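Local coordinates for putative capsid protein of prophage (Escherichia coli CFT073, PDB 3BQW) that probably builds the shell of a phage head, as a prophage-encoded major capsid protein of the E family, at residues 147-152 against 161-166; 137-142 against 335-340; 59-64 against 80-85. One frame throughout, in Å; residues are numbered along the deposited sequence.

Contact 1 of 3, residues 147-152 against 161-166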
ATOM      1  N   GLY A 147       9.388 -10.424  -2.683  1.00 25.34           N
ATOM      2  CA  GLY A 147      10.179  -9.814  -3.755  1.00 25.29           C
ATOM      3  C   GLY A 147       9.491  -9.675  -5.099  1.00 25.23           C
ATOM      4  O   GLY A 147      10.131  -9.275  -6.072  1.00 25.35           O
ATOM      5  N   LYS A 148       8.210 -10.015  -5.179  1.00 25.43           N
ATOM      6  CA  LYS A 148       7.490 -10.025  -6.461  1.00 25.49           C
ATOM      7  C   LYS A 148       6.116  -9.337  -6.455  1.00 25.41           C
ATOM      8  O   LYS A 148       5.393  -9.324  -5.458  1.00 25.36           O
ATOM      9  CB  LYS A 148       7.304 -11.455  -6.947  1.00 25.74           C
ATOM     10  CG  LYS A 148       8.610 -12.193  -7.194  1.00 26.58           C
ATOM     11  CD  LYS A 148       8.377 -13.691  -7.132  1.00 26.43           C
ATOM     12  CE  LYS A 148       9.602 -14.430  -7.594  1.00 26.74           C
ATOM     13  NZ  LYS A 148       9.294 -15.874  -7.646  1.00 28.22           N
ATOM     14  N   ASN A 149       5.781  -8.761  -7.609  1.00 25.42           N
ATOM     15  CA  ASN A 149       4.462  -8.231  -7.897  1.00 25.29           C
ATOM     16  C   ASN A 149       3.948  -8.817  -9.210  1.00 25.56           C
ATOM     17  O   ASN A 149       4.707  -8.927 -10.199  1.00 24.76           O
ATOM     18  CB  ASN A 149       4.503  -6.706  -8.073  1.00 25.54           C
ATOM     19  CG  ASN A 149       4.755  -5.957  -6.789  1.00 26.86           C
ATOM     20  OD1 ASN A 149       4.582  -6.483  -5.666  1.00 27.85           O
ATOM     21  ND2 ASN A 149       5.163  -4.709  -6.938  1.00 23.05           N
ATOM     22  N   ILE A 150       2.654  -9.143  -9.230  1.00 26.10           N
ATOM     23  CA  ILE A 150       1.945  -9.418 -10.472  1.00 26.91           C
ATOM     24  C   ILE A 150       1.219  -8.162 -10.918  1.00 27.71           C
ATOM     25  O   ILE A 150       0.382  -7.641 -10.205  1.00 27.95           O
ATOM     26  CB  ILE A 150       0.968 -10.582 -10.328  1.00 27.35           C
ATOM     27  CG1 ILE A 150       1.762 -11.884 -10.174  1.00 27.04           C
ATOM     28  CG2 ILE A 150       0.001 -10.662 -11.580  1.00 25.21           C
ATOM     29  CD1 ILE A 150       1.002 -12.999  -9.498  1.00 29.11           C
ATOM     30  N   ILE A 151       1.577  -7.664 -12.098  1.00 28.90           N
ATOM     31  CA  ILE A 151       1.058  -6.406 -12.605  1.00 29.37           C
ATOM     32  C   ILE A 151       0.004  -6.678 -13.684  1.00 31.03           C
ATOM     33  O   ILE A 151       0.241  -7.429 -14.634  1.00 29.57           O
ATOM     34  CB  ILE A 151       2.209  -5.512 -13.159  1.00 29.27           C
ATOM     35  CG1 ILE A 151       3.327  -5.323 -12.109  1.00 28.94           C
ATOM     36  CG2 ILE A 151       1.679  -4.153 -13.695  1.00 29.17           C
ATOM     37  CD1 ILE A 151       2.848  -4.917 -10.690  1.00 28.88           C
ATOM     38  N   GLU A 152      -1.163  -6.064 -13.502  1.00 33.70           N
ATOM     39  CA  GLU A 152      -2.263  -6.092 -14.467  1.00 36.74           C
ATOM     40  C   GLU A 152      -2.832  -4.672 -14.628  1.00 37.66           C
ATOM     41  O   GLU A 152      -2.738  -3.844 -13.719  1.00 37.39           O
ATOM     42  CB  GLU A 152      -3.401  -7.012 -14.005  1.00 37.00           C
ATOM     43  CG  GLU A 152      -3.078  -7.934 -12.827  1.00 39.71           C
ATOM     44  CD  GLU A 152      -4.238  -8.871 -12.464  1.00 39.65           C
ATOM     45  OE1 GLU A 152      -5.364  -8.667 -12.993  1.00 42.87           O
ATOM     46  OE2 GLU A 152      -4.009  -9.822 -11.669  1.00 43.25           O
ATOM     47  N   ILE A 161       6.855  -8.597 -11.979  1.00 24.41           N
ATOM     48  CA  ILE A 161       8.056  -7.873 -11.591  1.00 24.65           C
ATOM     49  C   ILE A 161       8.692  -8.655 -10.457  1.00 24.96           C
ATOM     50  O   ILE A 161       8.013  -9.020  -9.480  1.00 25.77           O
ATOM     51  CB  ILE A 161       7.758  -6.448 -11.044  1.00 24.73           C
ATOM     52  CG1 ILE A 161       7.205  -5.551 -12.134  1.00 24.95           C
ATOM     53  CG2 ILE A 161       9.025  -5.815 -10.469  1.00 24.53           C
ATOM     54  CD1 ILE A 161       6.566  -4.242 -11.571  1.00 25.28           C
ATOM     55  N   ASP A 162       9.989  -8.882 -10.576  1.00 24.77           N
ATOM     56  CA  ASP A 162      10.750  -9.563  -9.552  1.00 25.14           C
ATOM     57  C   ASP A 162      11.952  -8.700  -9.157  1.00 25.11           C
ATOM     58  O   ASP A 162      12.853  -8.446  -9.963  1.00 25.42           O
ATOM     59  CB  ASP A 162      11.194 -10.930 -10.061  1.00 24.62           C
ATOM     60  CG  ASP A 162      11.862 -11.770  -9.006  1.00 25.60           C
ATOM     61  OD1 ASP A 162      11.898 -11.366  -7.817  1.00 26.70           O
ATOM     62  OD2 ASP A 162      12.358 -12.868  -9.369  1.00 26.22           O
ATOM     63  N   TRP A 163      11.922  -8.236  -7.916  1.00 25.65           N
ATOM     64  CA  TRP A 163      13.007  -7.436  -7.326  1.00 26.21           C
ATOM     65  C   TRP A 163      14.155  -8.317  -6.824  1.00 26.75           C
ATOM     66  O   TRP A 163      15.169  -7.800  -6.376  1.00 27.09           O
ATOM     67  CB  TRP A 163      12.471  -6.603  -6.182  1.00 26.17           C
ATOM     68  CG  TRP A 163      11.319  -5.679  -6.591  1.00 25.92           C
ATOM     69  CD1 TRP A 163       9.994  -5.814  -6.257  1.00 25.74           C
ATOM     70  CD2 TRP A 163      11.409  -4.521  -7.437  1.00 25.17           C
ATOM     71  NE1 TRP A 163       9.262  -4.791  -6.832  1.00 25.76           N
ATOM     72  CE2 TRP A 163      10.099  -3.981  -7.549  1.00 25.62           C
ATOM     73  CE3 TRP A 163      12.467  -3.884  -8.108  1.00 23.96           C
ATOM     74  CZ2 TRP A 163       9.822  -2.838  -8.294  1.00 24.71           C
ATOM     75  CZ3 TRP A 163      12.192  -2.745  -8.850  1.00 25.03           C
ATOM     76  CH2 TRP A 163      10.872  -2.231  -8.939  1.00 25.49           C
ATOM     77  N   LYS A 164      13.968  -9.637  -6.913  1.00 27.40           N
ATOM     78  CA  LYS A 164      14.983 -10.658  -6.623  1.00 28.26           C
ATOM     79  C   LYS A 164      15.437 -10.543  -5.172  1.00 27.50           C
ATOM     80  O   LYS A 164      16.606 -10.277  -4.893  1.00 27.86           O
ATOM     81  CB  LYS A 164      16.193 -10.585  -7.589  1.00 28.83           C
ATOM     82  CG  LYS A 164      15.893 -10.760  -9.104  1.00 31.44           C
ATOM     83  CD  LYS A 164      16.147 -12.159  -9.667  1.00 33.51           C
ATOM     84  CE  LYS A 164      16.472 -12.148 -11.189  1.00 34.69           C
ATOM     85  NZ  LYS A 164      16.138 -13.449 -11.894  1.00 36.25           N
ATOM     86  N   ILE A 165      14.513 -10.734  -4.240  1.00 26.84           N
ATOM     87  CA  ILE A 165      14.902 -10.738  -2.837  1.00 26.40           C
ATOM     88  C   ILE A 165      15.704 -12.044  -2.601  1.00 25.70           C
ATOM     89  O   ILE A 165      15.346 -13.093  -3.134  1.00 26.25           O
ATOM     90  CB  ILE A 165      13.673 -10.563  -1.896  1.00 26.73           C
ATOM     91  CG1 ILE A 165      14.140 -10.032  -0.530  1.00 26.86           C
ATOM     92  CG2 ILE A 165      12.858 -11.853  -1.770  1.00 25.25           C
ATOM     93  CD1 ILE A 165      13.029  -9.864   0.502  1.00 26.20           C
ATOM     94  N   PRO A 166      16.824 -11.980  -1.877  1.00 25.11           N
ATOM     95  CA  PRO A 166      17.504 -13.249  -1.600  1.00 25.86           C
ATOM     96  C   PRO A 166      16.585 -14.264  -0.909  1.00 25.93           C
ATOM     97  O   PRO A 166      15.757 -13.885  -0.094  1.00 24.36           O
ATOM     98  CB  PRO A 166      18.682 -12.828  -0.699  1.00 25.43           C
ATOM     99  CG  PRO A 166      18.923 -11.405  -1.075  1.00 24.97           C
ATOM    100  CD  PRO A 166      17.548 -10.844  -1.287  1.00 25.60           C
TER

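Contact 2 of 3, residues 137-142 against 335-340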
ATOM      1  N   GLU A 137      -0.698  -0.699  -1.551  1.00 22.60           N
ATOM      2  CA  GLU A 137      -0.252  -1.355  -0.310  1.00 22.87           C
ATOM      3  C   GLU A 137      -0.098  -2.836  -0.521  1.00 23.10           C
ATOM      4  O   GLU A 137       0.833  -3.437   0.023  1.00 23.64           O
ATOM      5  CB  GLU A 137      -1.225  -1.091   0.852  1.00 22.74           C
ATOM      6  CG  GLU A 137      -0.907  -1.761   2.195  1.00 21.52           C
ATOM      7  CD  GLU A 137       0.259  -1.136   2.945  1.00 20.95           C
ATOM      8  OE1 GLU A 137       0.953  -0.270   2.377  1.00 20.73           O
ATOM      9  OE2 GLU A 137       0.534  -1.552   4.108  1.00 19.85           O
ATOM     10  N   TRP A 138      -1.018  -3.418  -1.290  1.00 23.02           N
ATOM     11  CA  TRP A 138      -0.958  -4.815  -1.675  1.00 23.43           C
ATOM     12  C   TRP A 138       0.340  -5.085  -2.431  1.00 22.91           C
ATOM     13  O   TRP A 138       1.062  -6.007  -2.120  1.00 22.42           O
ATOM     14  CB  TRP A 138      -2.173  -5.167  -2.542  1.00 24.29           C
ATOM     15  CG  TRP A 138      -2.205  -6.563  -3.022  1.00 25.22           C
ATOM     16  CD1 TRP A 138      -2.410  -7.691  -2.262  1.00 26.39           C
ATOM     17  CD2 TRP A 138      -2.037  -7.014  -4.372  1.00 25.43           C
ATOM     18  NE1 TRP A 138      -2.364  -8.802  -3.056  1.00 26.75           N
ATOM     19  CE2 TRP A 138      -2.144  -8.416  -4.358  1.00 27.71           C
ATOM     20  CE3 TRP A 138      -1.792  -6.363  -5.595  1.00 28.58           C
ATOM     21  CZ2 TRP A 138      -2.033  -9.193  -5.533  1.00 28.19           C
ATOM     22  CZ3 TRP A 138      -1.695  -7.118  -6.759  1.00 27.09           C
ATOM     23  CH2 TRP A 138      -1.792  -8.528  -6.717  1.00 27.78           C
ATOM     24  N   LEU A 139       0.631  -4.236  -3.418  1.00 22.56           N
ATOM     25  CA  LEU A 139       1.865  -4.320  -4.152  1.00 21.38           C
ATOM     26  C   LEU A 139       3.077  -4.139  -3.229  1.00 21.57           C
ATOM     27  O   LEU A 139       4.032  -4.857  -3.365  1.00 21.61           O
ATOM     28  CB  LEU A 139       1.882  -3.283  -5.284  1.00 20.90           C
ATOM     29  CG  LEU A 139       0.996  -3.590  -6.493  1.00 20.59           C
ATOM     30  CD1 LEU A 139       0.950  -2.386  -7.460  1.00 20.93           C
ATOM     31  CD2 LEU A 139       1.444  -4.831  -7.192  1.00 18.74           C
ATOM     32  N   ALA A 140       3.025  -3.186  -2.298  1.00 21.30           N
ATOM     33  CA  ALA A 140       4.113  -2.934  -1.338  1.00 21.49           C
ATOM     34  C   ALA A 140       4.418  -4.140  -0.420  1.00 22.02           C
ATOM     35  O   ALA A 140       5.581  -4.564  -0.273  1.00 20.85           O
ATOM     36  CB  ALA A 140       3.788  -1.687  -0.487  1.00 21.72           C
ATOM     37  N   VAL A 141       3.371  -4.698   0.178  1.00 22.05           N
ATOM     38  CA  VAL A 141       3.530  -5.818   1.067  1.00 22.65           C
ATOM     39  C   VAL A 141       4.027  -7.040   0.300  1.00 22.89           C
ATOM     40  O   VAL A 141       4.890  -7.758   0.771  1.00 23.94           O
ATOM     41  CB  VAL A 141       2.228  -6.172   1.828  1.00 22.77           C
ATOM     42  CG1 VAL A 141       2.454  -7.434   2.687  1.00 21.98           C
ATOM     43  CG2 VAL A 141       1.768  -4.998   2.700  1.00 22.91           C
ATOM     44  N   ASN A 142       3.482  -7.282  -0.875  1.00 23.14           N
ATOM     45  CA  ASN A 142       3.982  -8.376  -1.711  1.00 23.62           C
ATOM     46  C   ASN A 142       5.460  -8.229  -2.087  1.00 22.39           C
ATOM     47  O   ASN A 142       6.200  -9.191  -2.062  1.00 22.63           O
ATOM     48  CB  ASN A 142       3.109  -8.526  -2.957  1.00 24.28           C
ATOM     49  CG  ASN A 142       1.712  -9.080  -2.644  1.00 27.74           C
ATOM     50  OD1 ASN A 142       1.346  -9.264  -1.500  1.00 31.96           O
ATOM     51  ND2 ASN A 142       0.922  -9.312  -3.680  1.00 33.47           N
ATOM     52  N   PRO A 335       0.158   3.750 -10.360  1.00 22.80           N
ATOM     53  CA  PRO A 335       1.185   3.600  -9.333  1.00 23.38           C
ATOM     54  C   PRO A 335       1.911   2.264  -9.350  1.00 23.67           C
ATOM     55  O   PRO A 335       1.323   1.222  -9.680  1.00 23.92           O
ATOM     56  CB  PRO A 335       0.387   3.723  -8.039  1.00 23.51           C
ATOM     57  CG  PRO A 335      -0.938   3.104  -8.379  1.00 22.60           C
ATOM     58  CD  PRO A 335      -1.189   3.446  -9.821  1.00 22.77           C
ATOM     59  N   GLN A 336       3.189   2.315  -8.968  1.00 23.96           N
ATOM     60  CA  GLN A 336       4.018   1.132  -8.766  1.00 23.02           C
ATOM     61  C   GLN A 336       5.042   1.421  -7.663  1.00 22.28           C
ATOM     62  O   GLN A 336       5.844   2.345  -7.809  1.00 22.50           O
ATOM     63  CB  GLN A 336       4.788   0.810 -10.047  1.00 23.62           C
ATOM     64  CG  GLN A 336       5.735  -0.394  -9.936  1.00 23.51           C
ATOM     65  CD  GLN A 336       5.033  -1.654  -9.468  1.00 25.08           C
ATOM     66  OE1 GLN A 336       3.985  -2.018 -10.010  1.00 28.61           O
ATOM     67  NE2 GLN A 336       5.606  -2.333  -8.460  1.00 22.02           N
ATOM     68  N   PRO A 337       4.983   0.680  -6.539  1.00 21.76           N
ATOM     69  CA  PRO A 337       6.022   0.782  -5.517  1.00 22.20           C
ATOM     70  C   PRO A 337       7.400   0.325  -6.024  1.00 22.11           C
ATOM     71  O   PRO A 337       7.510  -0.661  -6.748  1.00 22.21           O
ATOM     72  CB  PRO A 337       5.522  -0.123  -4.383  1.00 22.70           C
ATOM     73  CG  PRO A 337       4.154  -0.449  -4.705  1.00 23.09           C
ATOM     74  CD  PRO A 337       3.889  -0.209  -6.128  1.00 21.42           C
ATOM     75  N   VAL A 338       8.421   1.100  -5.685  1.00 22.40           N
ATOM     76  CA  VAL A 338       9.784   0.784  -6.043  1.00 22.74           C
ATOM     77  C   VAL A 338      10.602   0.848  -4.757  1.00 22.83           C
ATOM     78  O   VAL A 338      10.661   1.907  -4.137  1.00 22.91           O
ATOM     79  CB  VAL A 338      10.358   1.778  -7.076  1.00 22.40           C
ATOM     80  CG1 VAL A 338      11.791   1.410  -7.400  1.00 21.78           C
ATOM     81  CG2 VAL A 338       9.487   1.786  -8.350  1.00 21.95           C
ATOM     82  N   PRO A 339      11.228  -0.270  -4.371  1.00 22.75           N
ATOM     83  CA  PRO A 339      11.937  -0.290  -3.093  1.00 23.40           C
ATOM     84  C   PRO A 339      13.272   0.391  -3.194  1.00 23.83           C
ATOM     85  O   PRO A 339      13.801   0.549  -4.292  1.00 24.47           O
ATOM     86  CB  PRO A 339      12.115  -1.781  -2.812  1.00 22.75           C
ATOM     87  CG  PRO A 339      12.259  -2.393  -4.170  1.00 23.07           C
ATOM     88  CD  PRO A 339      11.313  -1.579  -5.062  1.00 23.12           C
ATOM     89  N   ALA A 340      13.805   0.810  -2.051  1.00 24.69           N
ATOM     90  CA  ALA A 340      15.160   1.292  -1.988  1.00 24.43           C
ATOM     91  C   ALA A 340      16.022   0.043  -2.112  1.00 24.97           C
ATOM     92  O   ALA A 340      16.508  -0.225  -3.193  1.00 26.18           O
ATOM     93  CB  ALA A 340      15.438   2.087  -0.708  1.00 24.46           C
TER

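Contact 3 of 3, residues 59-64 against 80-85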
ATOM      1  N   MET A  59      16.899   0.467  -9.485  1.00 32.98           N
ATOM      2  CA  MET A  59      16.727   1.078 -10.812  1.00 33.83           C
ATOM      3  C   MET A  59      16.515   0.089 -11.950  1.00 32.05           C
ATOM      4  O   MET A  59      16.433   0.486 -13.108  1.00 31.86           O
ATOM      5  CB  MET A  59      17.873   2.047 -11.095  1.00 34.19           C
ATOM      6  CG  MET A  59      17.632   3.395 -10.411  1.00 35.80           C
ATOM      7  SD  MET A  59      19.004   4.461 -10.711  1.00 36.99           S
ATOM      8  CE  MET A  59      18.170   5.984 -11.104  1.00 37.50           C
ATOM      9  N   SER A  60      16.389  -1.186 -11.606  1.00 30.65           N
ATOM     10  CA  SER A  60      15.871  -2.158 -12.540  1.00 29.69           C
ATOM     11  C   SER A  60      15.149  -3.270 -11.815  1.00 28.74           C
ATOM     12  O   SER A  60      15.312  -3.459 -10.614  1.00 27.94           O
ATOM     13  CB  SER A  60      16.989  -2.715 -13.433  1.00 30.26           C
ATOM     14  OG  SER A  60      17.928  -3.451 -12.699  1.00 30.54           O
ATOM     15  N   ALA A  61      14.335  -3.999 -12.570  1.00 27.93           N
ATOM     16  CA  ALA A  61      13.660  -5.194 -12.076  1.00 26.97           C
ATOM     17  C   ALA A  61      13.650  -6.225 -13.191  1.00 26.03           C
ATOM     18  O   ALA A  61      13.795  -5.891 -14.367  1.00 25.95           O
ATOM     19  CB  ALA A  61      12.221  -4.871 -11.619  1.00 26.40           C
ATOM     20  N   PHE A  62      13.516  -7.484 -12.800  1.00 25.66           N
ATOM     21  CA  PHE A  62      13.426  -8.594 -13.734  1.00 24.74           C
ATOM     22  C   PHE A  62      11.957  -8.830 -14.023  1.00 24.56           C
ATOM     23  O   PHE A  62      11.180  -9.246 -13.159  1.00 24.70           O
ATOM     24  CB  PHE A  62      14.075  -9.828 -13.131  1.00 25.26           C
ATOM     25  CG  PHE A  62      14.316 -10.947 -14.115  1.00 24.87           C
ATOM     26  CD1 PHE A  62      15.457 -10.973 -14.884  1.00 26.45           C
ATOM     27  CD2 PHE A  62      13.429 -12.003 -14.208  1.00 24.61           C
ATOM     28  CE1 PHE A  62      15.690 -12.016 -15.750  1.00 26.40           C
ATOM     29  CE2 PHE A  62      13.651 -13.054 -15.077  1.00 24.52           C
ATOM     30  CZ  PHE A  62      14.772 -13.062 -15.840  1.00 24.88           C
ATOM     31  N   CYS A  63      11.588  -8.549 -15.259  1.00 24.67           N
ATOM     32  CA  CYS A  63      10.223  -8.572 -15.700  1.00 24.89           C
ATOM     33  C   CYS A  63      10.009  -9.751 -16.637  1.00 24.20           C
ATOM     34  O   CYS A  63      10.767  -9.948 -17.583  1.00 24.28           O
ATOM     35  CB  CYS A  63       9.889  -7.245 -16.390  1.00 25.01           C
ATOM     36  SG  CYS A  63       9.894  -5.882 -15.210  1.00 28.16           S
ATOM     37  N   SER A  64       8.977 -10.536 -16.342  1.00 23.76           N
ATOM     38  CA  SER A  64       8.680 -11.754 -17.063  1.00 22.90           C
ATOM     39  C   SER A  64       7.225 -11.763 -17.521  1.00 22.81           C
ATOM     40  O   SER A  64       6.341 -11.447 -16.743  1.00 22.05           O
ATOM     41  CB  SER A  64       8.918 -12.978 -16.165  1.00 22.84           C
ATOM     42  OG  SER A  64      10.272 -13.113 -15.794  1.00 20.45           O
ATOM     43  N   SER A  80      15.000  -1.304 -16.806  1.00 26.61           N
ATOM     44  CA  SER A  80      14.703  -0.107 -16.027  1.00 27.58           C
ATOM     45  C   SER A  80      13.396   0.553 -16.471  1.00 27.29           C
ATOM     46  O   SER A  80      12.939   1.521 -15.868  1.00 28.29           O
ATOM     47  CB  SER A  80      15.877   0.869 -16.110  1.00 27.77           C
ATOM     48  OG  SER A  80      16.059   1.321 -17.438  1.00 30.08           O
ATOM     49  N   THR A  81      12.787   0.009 -17.513  1.00 27.39           N
ATOM     50  CA  THR A  81      11.468   0.422 -17.962  1.00 28.14           C
ATOM     51  C   THR A  81      10.421  -0.520 -17.383  1.00 28.84           C
ATOM     52  O   THR A  81      10.429  -1.718 -17.681  1.00 28.32           O
ATOM     53  CB  THR A  81      11.393   0.414 -19.497  1.00 28.33           C
ATOM     54  OG1 THR A  81      12.466   1.205 -20.002  1.00 28.55           O
ATOM     55  CG2 THR A  81      10.069   0.977 -20.010  1.00 27.60           C
ATOM     56  N   ILE A  82       9.532   0.036 -16.556  1.00 29.34           N
ATOM     57  CA  ILE A  82       8.473  -0.708 -15.885  1.00 29.75           C
ATOM     58  C   ILE A  82       7.118  -0.182 -16.362  1.00 29.41           C
ATOM     59  O   ILE A  82       6.872   1.015 -16.327  1.00 30.00           O
ATOM     60  CB  ILE A  82       8.550  -0.535 -14.343  1.00 30.10           C
ATOM     61  CG1 ILE A  82       9.932  -0.933 -13.800  1.00 31.31           C
ATOM     62  CG2 ILE A  82       7.403  -1.297 -13.643  1.00 30.43           C
ATOM     63  CD1 ILE A  82      10.239  -2.384 -13.832  1.00 31.75           C
ATOM     64  N   LYS A  83       6.240  -1.076 -16.793  1.00 29.62           N
ATOM     65  CA  LYS A  83       4.888  -0.703 -17.195  1.00 29.43           C
ATOM     66  C   LYS A  83       3.967  -0.825 -15.972  1.00 28.75           C
ATOM     67  O   LYS A  83       3.782  -1.893 -15.443  1.00 28.51           O
ATOM     68  CB  LYS A  83       4.425  -1.581 -18.367  1.00 30.13           C
ATOM     69  CG  LYS A  83       2.999  -1.274 -18.919  1.00 31.77           C
ATOM     70  CD  LYS A  83       2.815   0.090 -19.659  1.00 31.77           C
ATOM     71  CE  LYS A  83       1.384   0.656 -19.524  1.00 34.70           C
ATOM     72  NZ  LYS A  83       0.749   0.640 -18.101  1.00 32.27           N
ATOM     73  N   PRO A  84       3.452   0.302 -15.459  1.00 28.25           N
ATOM     74  CA  PRO A  84       2.563   0.201 -14.296  1.00 27.61           C
ATOM     75  C   PRO A  84       1.155  -0.332 -14.618  1.00 26.62           C
ATOM     76  O   PRO A  84       0.711  -0.256 -15.743  1.00 26.50           O
ATOM     77  CB  PRO A  84       2.501   1.633 -13.797  1.00 27.48           C
ATOM     78  CG  PRO A  84       2.645   2.447 -15.055  1.00 28.67           C
ATOM     79  CD  PRO A  84       3.673   1.703 -15.864  1.00 28.56           C
ATOM     80  N   GLY A  85       0.489  -0.895 -13.618  1.00 26.14           N
ATOM     81  CA  GLY A  85      -0.908  -1.268 -13.736  1.00 25.78           C
ATOM     82  C   GLY A  85      -1.750   0.000 -13.736  1.00 26.12           C
ATOM     83  O   GLY A  85      -1.770   0.732 -12.758  1.00 26.60           O
TER

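Contact 1 of 3, residues 147-152 against 161-166
Asn149 and Ile161 face each other as the hydrogen-bonded pair of a β hairpin, strand 148-151 against strand 159-162. Asn149 N reaches Ile161 O at 2.9 Å, and Ile161 N returns to Asn149 O at 2.8 Å. One step along, Lys148 and Asp162 form a non-hydrogen-bonded pair whose side chains run alongside each other, pointing the same way. Lys148 is extended beyond CG and lays its methylene groups on the carboxylate, with CG 3.4 Å from Asp162 OD1. Its NZ stays 4.6 Å from Asp162 OD2, too far for a salt bridge; that oxygen is instead paired with Arg73. With CG anti to the backbone N (chi1 -174°), Asp162 swings its carboxylate along the chain, where OD1 accepts Lys164 N at 2.8 Å from above the carboxylate plane. This Asx turn is where the strand ends. Within the four-stranded antiparallel sheet the hairpin supplies one of the two outer strands, 148-151, while strand 159-162 pairs on its other edge with strand 61-67. Gly147 marks the exit from helix 113-146, with a positive phi of 69°, and its carbonyl oxygen takes Trp163 N at 2.8 Å, the donor almost in line with C=O. On the sheet face bearing Asn149 and Ile161, the side chains of Ile161 and Ile151 cross, with Ile161 CD1 3.5 Å from Ile151 CG1, tighter than usual for two carbons. The CG2 branch of Ile161 sits 3.6 Å above one face of the Trp163 ring, toward its rim. Ile165 brings CG2 over the backbone of Gly147.

Contact 2 of 3, residues 137-142 against 335-340
The carboxamide of Gln336 is the flat group turned to Leu139, with the puckered ring of Pro337 beside it. Pro337 makes its contact through CG and CD: CG is 3.7 Å from Leu139 CB, and CD is 3.9 Å from Leu139 CD1. The same CG lies 3.8 Å from the backbone N of Ala140, so one proline corner rests against two successive helical residues. The Gln336 amide presents its oxygen, OE1 standing 4.0 Å from Leu139 CD1, with the two side chains crossing at about a right angle. Although Gln336 leaves its backbone on the side away from the helix, a bend at chi2 (55°) folds the amide back. Its rotation is fixed from within the strand, since NE2 donates to Pro337 O at 3.1 Å on a lone pair of that carbonyl, which lies somewhat out of the Gln336 amide plane. On a flank of the helix clear of the strand, Asn142 ND2 lies 3.2 Å above one face of the Trp138 ring, toward the rim. No hydrogen bond joins the two segments; the helix meets the strand by van der Waals contact, mostly carbon on carbon, the segment axes approaching to 7.9 Å and running nearly the same way, 24° apart. The long helix resembles the spine helix of HK97-like capsid proteins, to which this family probably belongs. Pro335 and Pro337 extend the contact to its earlier turns at Ile132 and Val136. Asn149 and Ile151 of strand 148-151 touch Leu139, while Gln336 bonds through its backbone to Ala294 of strand 292-295.

Contact 3 of 3, residues 59-64 against 80-85
Ile82 has CG1 beside its backbone N (chi1 -55°), and a second turn at chi2 (-71°) carries CD1 across to Ala61 and Cys63, whose SG likewise lies beside its own N (chi1 -68°). The methyl group therefore meets two residues of one strand: Cys63 SG at 3.8 Å and Ala61 CB at 3.9 Å. This is the mouth of the β hairpin made by strands 61-67 and 70-79, where the chain leaves the second strand and starts the short strand 81-82, which pairs with strand 47-48 instead. Because side chains alternate along a strand, Ala61 and Cys63 lie on the same face, whereas Phe62 between them leans the other way, against Arg73 and Lys164. Ile82 thus packs CD1 on the hairpin face that carries Ala61 and Cys63, where it also touches Tyr159 and Ile161 of the neighbouring strand 159-162. No hydrogen bond runs between the two segments. The hairpin's own backbone bonds are made just before Ser80, by Ala61 with Thr79 and Cys63 with Tyr77. Ser60 turns its hydroxyl to Glu78 by a hydrogen bond, leaving CB as the part nearest Ser80, 4.2 Å from its backbone N. The closest approach is at the start of both segments, where Ser80 CB lies 3.1 Å from Met59 O.

Overall arrangement
From the N terminus, contact 3 comes first, closing a loop of fifteen residues around the hairpin 61-67/70-79. It is complete before helix 113-146 begins. That helix opens contact 2 at 137-142, and the chain passes directly from its end into strand 148-151, where contact 1 opens and closes as a short hairpin. Only 192 residues after 137-142 does strand 327-338 return to shut contact 2, so contact 1 is nested within it, and contact 3 stands in series with both. Strands 61-67 and 159-162 are neighbours in one sheet, joining contacts 3 and 1, while Leu139 and Gln336 bring helix and late strand onto that sheet.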